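Local coordinates for putative flagellar protein FliS (PDB 4YOK) that is of unknown function but pairs a transthyretin-like (prealbumin-like) N-terminal domain with a second beta domain of the E-set clan, at residues 24-29 and 192-197; 32-37 and 49-54. One frame throughout, in Å; residues are numbered along the deposited sequence.

Contact 1: residues 24-29 and 192-197; sequences NLRGTG and ADQAIY
Asn-24 and Tyr-197 meet where the prealbumin-like N-terminal domain, through the loop between strands 21-22 and 33-37, lies against the start of strand 196-202 in the C-terminal E-set-clan domain. The one direct hydrogen bond across this buried junction runs from Tyr-197 N to Asn-24 O (3.0 Å), the donor standing above the carbonyl plane. Tyr-197 has CG anti to its carbonyl carbon (chi1 -63°), which carries the ring back along residues 24-26. Its CD1 lies 3.7 Å from Leu-25 C, and CE1 is a similar distance from the backbone N of Arg-26, while Asn-24 O sits at the ring edge, close to the ring plane. The phenol oxygen accepts a hydrogen bond from Asp-146 N.

Arg-26 and Gln-194 take the contact further from this pair. The chain of Arg-26, extended as far as NE, carries the guanidinium past Gln-194, which is bent at chi2 (-62°), and the guanidinium and amide planes end up 41° apart. The closest direct approach is Arg-26 CB to Gln-194 OE1, at 3.5 Å. Polar links between the two residues go through water. Water 2 accepts from Arg-26 N (2.9 Å) and donates to both Gln-194 OE1 and Ala-195 O, so each of its protons has an acceptor on the C-terminal domain. The guanidinium is steadied on its own side as well: NE donates nearly in plane to Thr-28 OG1 (3.1 Å), and Thr-28 O lies above one face, toward its rim. At the far end, water 3 accepts from both partners, 2.8 Å from Arg-26 NH1 and 3.0 Å from Gln-194 NE2.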
ATOM      1  N   ASN A  24       2.125  -2.031   3.137  1.00 16.40           N
ATOM      2  CA  ASN A  24       2.810  -1.686   1.885  1.00 15.68           C
ATOM      3  C   ASN A  24       1.728  -1.494   0.806  1.00 17.44           C
ATOM      4  O   ASN A  24       0.965  -2.419   0.533  1.00 17.78           O
ATOM      5  CB  ASN A  24       3.781  -2.812   1.543  1.00 17.98           C
ATOM      6  CG  ASN A  24       4.779  -3.071   2.655  1.00 35.23           C
ATOM      7  OD1 ASN A  24       4.660  -3.997   3.471  1.00 40.81           O
ATOM      8  ND2 ASN A  24       5.710  -2.193   2.783  1.00 20.96           N
ATOM      9  N   LEU A  25       1.600  -0.276   0.288  1.00 14.44           N
ATOM     10  CA  LEU A  25       0.520   0.094  -0.630  1.00 14.58           C
ATOM     11  C   LEU A  25       0.997   0.778  -1.902  1.00 17.72           C
ATOM     12  O   LEU A  25       2.170   1.108  -2.033  1.00 17.40           O
ATOM     13  CB  LEU A  25      -0.402   1.085   0.135  1.00 14.72           C
ATOM     14  CG  LEU A  25      -0.994   0.571   1.485  1.00 19.67           C
ATOM     15  CD1 LEU A  25      -1.586   1.701   2.281  1.00 20.88           C
ATOM     16  CD2 LEU A  25      -2.040  -0.504   1.252  1.00 19.55           C
ATOM     17  N   ARG A  26       0.052   1.080  -2.795  1.00 16.22           N
ATOM     18  CA  ARG A  26       0.370   1.887  -3.971  1.00 15.82           C
ATOM     19  C   ARG A  26       0.401   3.319  -3.470  1.00 18.59           C
ATOM     20  O   ARG A  26      -0.627   3.829  -2.981  1.00 16.93           O
ATOM     21  CB  ARG A  26      -0.659   1.697  -5.092  1.00 17.13           C
ATOM     22  CG  ARG A  26      -0.410   2.719  -6.216  1.00 16.24           C
ATOM     23  CD  ARG A  26      -1.183   2.440  -7.502  1.00 17.70           C
ATOM     24  NE  ARG A  26      -0.927   3.550  -8.435  1.00 22.76           N
ATOM     25  CZ  ARG A  26      -1.829   4.120  -9.224  1.00 26.64           C
ATOM     26  NH1 ARG A  26      -3.074   3.654  -9.270  1.00 22.78           N
ATOM     27  NH2 ARG A  26      -1.492   5.156  -9.984  1.00 22.14           N
ATOM     28  N   GLY A  27       1.581   3.920  -3.524  1.00 15.82           N
ATOM     29  CA  GLY A  27       1.785   5.267  -2.999  1.00 16.88           C
ATOM     30  C   GLY A  27       1.824   6.352  -4.044  1.00 21.63           C
ATOM     31  O   GLY A  27       2.354   7.426  -3.779  1.00 19.94           O
ATOM     32  N   THR A  28       1.285   6.079  -5.241  1.00 19.88           N
ATOM     33  CA  THR A  28       1.278   7.036  -6.365  1.00 19.94           C
ATOM     34  C   THR A  28      -0.138   7.274  -6.889  1.00 22.02           C
ATOM     35  O   THR A  28      -1.018   6.442  -6.656  1.00 19.67           O
ATOM     36  CB  THR A  28       2.127   6.486  -7.525  1.00 26.61           C
ATOM     37  OG1 THR A  28       1.584   5.223  -7.936  1.00 24.13           O
ATOM     38  CG2 THR A  28       3.637   6.369  -7.178  1.00 23.46           C
ATOM     39  N   GLY A  29      -0.311   8.348  -7.668  1.00 20.50           N
ATOM     40  CA  GLY A  29      -1.553   8.669  -8.372  1.00 20.42           C
ATOM     41  C   GLY A  29      -2.797   8.810  -7.515  1.00 24.88           C
ATOM     42  O   GLY A  29      -3.906   8.642  -8.019  1.00 25.14           O
ATOM     43  N   ALA A 192     -12.086  -5.626  -4.275  1.00 20.18           N
ATOM     44  CA  ALA A 192     -11.310  -4.470  -3.795  1.00 19.53           C
ATOM     45  C   ALA A 192     -10.864  -3.595  -4.957  1.00 22.73           C
ATOM     46  O   ALA A 192     -10.705  -4.084  -6.070  1.00 21.15           O
ATOM     47  CB  ALA A 192     -10.097  -4.937  -3.008  1.00 19.44           C
ATOM     48  N   ASP A 193     -10.605  -2.313  -4.677  1.00 19.46           N
ATOM     49  CA  ASP A 193     -10.158  -1.343  -5.685  1.00 19.62           C
ATOM     50  C   ASP A 193      -8.629  -1.184  -5.730  1.00 22.36           C
ATOM     51  O   ASP A 193      -8.110  -0.467  -6.589  1.00 22.32           O
ATOM     52  CB  ASP A 193     -10.793   0.031  -5.356  1.00 21.01           C
ATOM     53  CG  ASP A 193     -10.142   0.801  -4.206  1.00 21.49           C
ATOM     54  OD1 ASP A 193      -9.579   0.153  -3.275  1.00 22.06           O
ATOM     55  OD2 ASP A 193     -10.211   2.030  -4.218  1.00 23.68           O
ATOM     56  N   GLN A 194      -7.919  -1.762  -4.738  1.00 17.75           N
ATOM     57  CA  GLN A 194      -6.478  -1.590  -4.571  1.00 15.35           C
ATOM     58  C   GLN A 194      -5.859  -2.849  -4.020  1.00 18.01           C
ATOM     59  O   GLN A 194      -6.504  -3.547  -3.234  1.00 16.89           O
ATOM     60  CB  GLN A 194      -6.210  -0.434  -3.565  1.00 16.32           C
ATOM     61  CG  GLN A 194      -6.272   0.983  -4.176  1.00 17.95           C
ATOM     62  CD  GLN A 194      -5.224   1.159  -5.246  1.00 26.13           C
ATOM     63  OE1 GLN A 194      -4.039   0.823  -5.067  1.00 19.27           O
ATOM     64  NE2 GLN A 194      -5.662   1.595  -6.418  1.00 22.76           N
ATOM     65  N   ALA A 195      -4.627  -3.139  -4.415  1.00 16.63           N
ATOM     66  CA  ALA A 195      -3.904  -4.307  -3.908  1.00 16.08           C
ATOM     67  C   ALA A 195      -3.104  -3.970  -2.641  1.00 17.55           C
ATOM     68  O   ALA A 195      -2.850  -2.786  -2.334  1.00 15.94           O
ATOM     69  CB  ALA A 195      -2.937  -4.809  -4.990  1.00 17.22           C
ATOM     70  N   ILE A 196      -2.660  -5.029  -1.937  1.00 15.37           N
ATOM     71  CA  ILE A 196      -1.672  -4.956  -0.849  1.00 14.66           C
ATOM     72  C   ILE A 196      -0.381  -5.447  -1.485  1.00 16.72           C
ATOM     73  O   ILE A 196      -0.421  -6.263  -2.415  1.00 16.01           O
ATOM     74  CB  ILE A 196      -2.069  -5.743   0.436  1.00 17.74           C
ATOM     75  CG1 ILE A 196      -1.159  -5.326   1.645  1.00 18.20           C
ATOM     76  CG2 ILE A 196      -2.066  -7.255   0.208  1.00 18.49           C
ATOM     77  CD1 ILE A 196      -1.888  -4.919   2.852  1.00 31.10           C
ATOM     78  N   TYR A 197       0.745  -4.919  -1.046  1.00 14.55           N
ATOM     79  CA  TYR A 197       2.028  -5.271  -1.632  1.00 13.99           C
ATOM     80  C   TYR A 197       3.032  -5.729  -0.584  1.00 17.88           C
ATOM     81  O   TYR A 197       2.832  -5.580   0.623  1.00 17.62           O
ATOM     82  CB  TYR A 197       2.594  -4.032  -2.360  1.00 14.23           C
ATOM     83  CG  TYR A 197       1.781  -3.512  -3.535  1.00 15.24           C
ATOM     84  CD1 TYR A 197       0.719  -2.633  -3.341  1.00 17.17           C
ATOM     85  CD2 TYR A 197       2.110  -3.864  -4.844  1.00 15.68           C
ATOM     86  CE1 TYR A 197      -0.017  -2.143  -4.419  1.00 18.31           C
ATOM     87  CE2 TYR A 197       1.374  -3.394  -5.927  1.00 15.74           C
ATOM     88  CZ  TYR A 197       0.306  -2.540  -5.707  1.00 19.69           C
ATOM     89  OH  TYR A 197      -0.395  -2.051  -6.763  1.00 17.50           O
TER
HETATM   90  O   HOH W   1       1.701  -4.903   3.736  1.00 24.22           O
HETATM   91  O   HOH W   2      -2.664  -0.055  -2.642  1.00 15.86           O
HETATM   92  O   HOH W   3      -3.938   1.006  -8.836  1.00 28.04           O

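Contact 2: residues 32-37 and 49-54; sequences VQLQLY and VFVGQD
Leu-34 places CG anti to its carbonyl carbon (chi1 -55°), and Val-51, with chi1 near 180°, does the same with its CG2, so that the two branches meet at 3.7 Å (Leu-34 CG to Val-51 CG2). Val-49 uses its two methyls separately. CG2, set between the backbone N and the carbonyl carbon, abuts Leu-34 CB at 3.6 Å, and CG1 crosses to Leu-36 CD1 at 3.8 Å. These contacts belong to the antiparallel hairpin of strands 33-37 and 47-50, an edge pair of one sheet of the prealbumin-like domain. Leu-34 and Val-49 form a hydrogen-bonded pair whose side chains face inward, where Phe-57 of strand 56-62 touches both and Val-16 of strand 9-18 touches Leu-34.

The backbone bonds are of ordinary length and nearly straight. Leu-34 N reaches Val-49 O at 2.9 Å, and Val-49 N returns a bond to Leu-34 O. Beyond the non-hydrogen-bonded pair Gln-33 and Phe-50, Val-51 N donates to Val-32 O (2.9 Å). Here the chains part enough for water 4 to enter, accepting a hydrogen bond from Val-32 N at 3.0 Å and donating to Val-51 O. Val-32 CG1 nevertheless still leans obliquely against Val-51 CB.

On the face that carries Gln-33 and Phe-50, these two side chains lie side by side and point the same way. Gln-33 CG comes nearest, 3.4 Å from Phe-50 CD2, and the amide carbon CD lies beside CE2; amide and ring planes are 38° apart.

The contact is thus two-sided: main-chain bonds set the register, apolar leucine and valine carbons fill the buried face, and the exposed ring of Phe-50 lies beside the glutamine chain and its amide in van der Waals contact.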
ATOM      1  N   VAL A  32      -4.484   5.596  -2.770  1.00 18.13           N
ATOM      2  CA  VAL A  32      -5.003   5.331  -1.426  1.00 16.98           C
ATOM      3  C   VAL A  32      -5.069   6.631  -0.635  1.00 21.18           C
ATOM      4  O   VAL A  32      -4.062   7.342  -0.493  1.00 18.63           O
ATOM      5  CB  VAL A  32      -4.174   4.245  -0.692  1.00 19.58           C
ATOM      6  CG1 VAL A  32      -4.744   3.951   0.702  1.00 19.42           C
ATOM      7  CG2 VAL A  32      -4.097   2.966  -1.517  1.00 18.93           C
ATOM      8  N   GLN A  33      -6.283   6.937  -0.135  1.00 18.93           N
ATOM      9  CA  GLN A  33      -6.539   8.151   0.617  1.00 19.64           C
ATOM     10  C   GLN A  33      -7.198   7.894   1.938  1.00 23.18           C
ATOM     11  O   GLN A  33      -7.964   6.942   2.083  1.00 21.50           O
ATOM     12  CB  GLN A  33      -7.449   9.088  -0.193  1.00 22.39           C
ATOM     13  CG  GLN A  33      -6.791   9.604  -1.467  1.00 39.88           C
ATOM     14  CD  GLN A  33      -7.761  10.293  -2.395  1.00 60.47           C
ATOM     15  OE1 GLN A  33      -7.917   9.913  -3.561  1.00 55.59           O
ATOM     16  NE2 GLN A  33      -8.418  11.329  -1.908  1.00 50.28           N
ATOM     17  N   LEU A  34      -6.936   8.786   2.887  1.00 19.10           N
ATOM     18  CA  LEU A  34      -7.621   8.834   4.178  1.00 18.30           C
ATOM     19  C   LEU A  34      -8.319  10.171   4.262  1.00 21.71           C
ATOM     20  O   LEU A  34      -8.057  11.057   3.443  1.00 22.65           O
ATOM     21  CB  LEU A  34      -6.674   8.631   5.374  1.00 17.58           C
ATOM     22  CG  LEU A  34      -5.806   7.372   5.386  1.00 21.22           C
ATOM     23  CD1 LEU A  34      -4.907   7.389   6.571  1.00 21.18           C
ATOM     24  CD2 LEU A  34      -6.658   6.086   5.340  1.00 20.28           C
ATOM     25  N   GLN A  35      -9.206  10.338   5.237  1.00 19.67           N
ATOM     26  CA  GLN A  35      -9.910  11.609   5.367  1.00 20.39           C
ATOM     27  C   GLN A  35      -9.817  12.097   6.781  1.00 23.62           C
ATOM     28  O   GLN A  35      -9.901  11.297   7.704  1.00 22.91           O
ATOM     29  CB  GLN A  35     -11.379  11.460   4.929  1.00 21.86           C
ATOM     30  CG  GLN A  35     -11.521  11.245   3.417  1.00 34.58           C
ATOM     31  CD  GLN A  35     -12.953  11.069   3.033  1.00 47.28           C
ATOM     32  OE1 GLN A  35     -13.574  10.047   3.321  1.00 46.54           O
ATOM     33  NE2 GLN A  35     -13.522  12.093   2.433  1.00 36.87           N
ATOM     34  N   LEU A  36      -9.591  13.407   6.953  1.00 22.81           N
ATOM     35  CA  LEU A  36      -9.510  14.049   8.274  1.00 23.32           C
ATOM     36  C   LEU A  36     -10.739  14.909   8.457  1.00 27.47           C
ATOM     37  O   LEU A  36     -10.932  15.852   7.686  1.00 26.40           O
ATOM     38  CB  LEU A  36      -8.228  14.898   8.400  1.00 24.22           C
ATOM     39  CG  LEU A  36      -6.949  14.149   8.750  1.00 29.27           C
ATOM     40  CD1 LEU A  36      -5.732  14.959   8.343  1.00 30.77           C
ATOM     41  CD2 LEU A  36      -6.873  13.874  10.252  1.00 28.40           C
ATOM     42  N   TYR A  37     -11.589  14.563   9.438  1.00 25.56           N
ATOM     43  CA  TYR A  37     -12.835  15.305   9.729  1.00 27.08           C
ATOM     44  C   TYR A  37     -12.681  16.172  10.955  1.00 34.42           C
ATOM     45  O   TYR A  37     -11.984  15.794  11.892  1.00 30.48           O
ATOM     46  CB  TYR A  37     -14.029  14.360   9.959  1.00 27.54           C
ATOM     47  CG  TYR A  37     -14.517  13.663   8.711  1.00 29.78           C
ATOM     48  CD1 TYR A  37     -13.949  12.462   8.293  1.00 30.92           C
ATOM     49  CD2 TYR A  37     -15.571  14.188   7.957  1.00 30.66           C
ATOM     50  CE1 TYR A  37     -14.359  11.840   7.117  1.00 33.28           C
ATOM     51  CE2 TYR A  37     -16.013  13.551   6.795  1.00 31.43           C
ATOM     52  CZ  TYR A  37     -15.399  12.377   6.379  1.00 38.69           C
ATOM     53  OH  TYR A  37     -15.777  11.725   5.228  1.00 41.65           O
ATOM     54  N   VAL A  49      -5.963  13.012   2.653  1.00 22.77           N
ATOM     55  CA  VAL A  49      -4.516  12.781   2.841  1.00 23.24           C
ATOM     56  C   VAL A  49      -4.168  11.557   2.010  1.00 27.45           C
ATOM     57  O   VAL A  49      -4.935  10.599   1.967  1.00 26.02           O
ATOM     58  CB  VAL A  49      -3.952  12.713   4.291  1.00 28.69           C
ATOM     59  CG1 VAL A  49      -4.169  14.030   5.041  1.00 29.36           C
ATOM     60  CG2 VAL A  49      -4.499  11.538   5.071  1.00 28.19           C
ATOM     61  N   PHE A  50      -3.063  11.622   1.300  1.00 25.03           N
ATOM     62  CA  PHE A  50      -2.675  10.562   0.389  1.00 24.84           C
ATOM     63  C   PHE A  50      -1.621   9.695   1.090  1.00 26.56           C
ATOM     64  O   PHE A  50      -0.688  10.211   1.707  1.00 27.63           O
ATOM     65  CB  PHE A  50      -2.226  11.180  -0.958  1.00 27.77           C
ATOM     66  CG  PHE A  50      -3.233  12.214  -1.445  1.00 31.21           C
ATOM     67  CD1 PHE A  50      -3.164  13.538  -1.014  1.00 36.30           C
ATOM     68  CD2 PHE A  50      -4.302  11.842  -2.245  1.00 33.82           C
ATOM     69  CE1 PHE A  50      -4.151  14.465  -1.373  1.00 37.68           C
ATOM     70  CE2 PHE A  50      -5.272  12.784  -2.634  1.00 36.48           C
ATOM     71  CZ  PHE A  50      -5.182  14.087  -2.199  1.00 35.25           C
ATOM     72  N   VAL A  51      -1.846   8.386   1.088  1.00 19.86           N
ATOM     73  CA  VAL A  51      -0.969   7.440   1.785  1.00 18.61           C
ATOM     74  C   VAL A  51       0.197   7.039   0.857  1.00 21.51           C
ATOM     75  O   VAL A  51      -0.011   6.842  -0.334  1.00 21.86           O
ATOM     76  CB  VAL A  51      -1.800   6.229   2.282  1.00 20.81           C
ATOM     77  CG1 VAL A  51      -0.930   5.252   3.050  1.00 20.07           C
ATOM     78  CG2 VAL A  51      -2.971   6.691   3.168  1.00 20.21           C
ATOM     79  N   GLY A  52       1.413   6.989   1.402  1.00 17.44           N
ATOM     80  CA  GLY A  52       2.607   6.631   0.628  1.00 17.43           C
ATOM     81  C   GLY A  52       2.783   5.138   0.461  1.00 20.18           C
ATOM     82  O   GLY A  52       2.009   4.351   1.010  1.00 17.84           O
ATOM     83  N   GLN A  53       3.843   4.735  -0.232  1.00 17.79           N
ATOM     84  CA  GLN A  53       4.157   3.322  -0.477  1.00 19.11           C
ATOM     85  C   GLN A  53       4.332   2.490   0.774  1.00 21.65           C
ATOM     86  O   GLN A  53       4.030   1.300   0.768  1.00 20.38           O
ATOM     87  CB  GLN A  53       5.489   3.228  -1.228  1.00 22.03           C
ATOM     88  CG  GLN A  53       5.402   3.482  -2.683  1.00 29.68           C
ATOM     89  CD  GLN A  53       6.506   2.741  -3.403  1.00 30.31           C
ATOM     90  OE1 GLN A  53       6.271   2.178  -4.451  1.00 21.09           O
ATOM     91  NE2 GLN A  53       7.743   2.776  -2.885  1.00 23.96           N
ATOM     92  N   ASP A  54       4.912   3.101   1.825  1.00 20.33           N
ATOM     93  CA  ASP A  54       5.223   2.458   3.082  1.00 20.57           C
ATOM     94  C   ASP A  54       4.071   2.629   4.100  1.00 21.83           C
ATOM     95  O   ASP A  54       4.223   2.305   5.273  1.00 21.47           O
ATOM     96  CB  ASP A  54       6.555   3.025   3.639  1.00 22.96           C
ATOM     97  CG  ASP A  54       6.553   4.532   3.890  1.00 31.70           C
ATOM     98  OD1 ASP A  54       5.491   5.180   3.667  1.00 29.42           O
ATOM     99  OD2 ASP A  54       7.621   5.073   4.258  1.00 35.64           O
TER
HETATM  100  O   HOH W   4      -1.643   6.434  -2.626  1.00 18.09           O

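How the contacts relate
Both segments of contact 2 fall in the chain between the two segments of contact 1, and the centres of the contacts lie 11 Å apart. They meet directly. Leu-25 N probably donates to Gln-53 O (2.9 Å), while Leu-25 CD1 packs on Val-51 CG1 at 3.7 Å and Arg-26 O lies 3.9 Å from Val-32 CG2. The open end of the hairpin thus backs the loop 24-29 that faces the second domain. Gln-53 reaches that domain itself, its side-chain amide bonding to Gln-142 O and Ala-144 N. No active site is known here: the magnesium ion is about 11 Å from the side chain of Leu-34, and a glycerol, probably from crystallisation, lies about 4 Å from that of Phe-50.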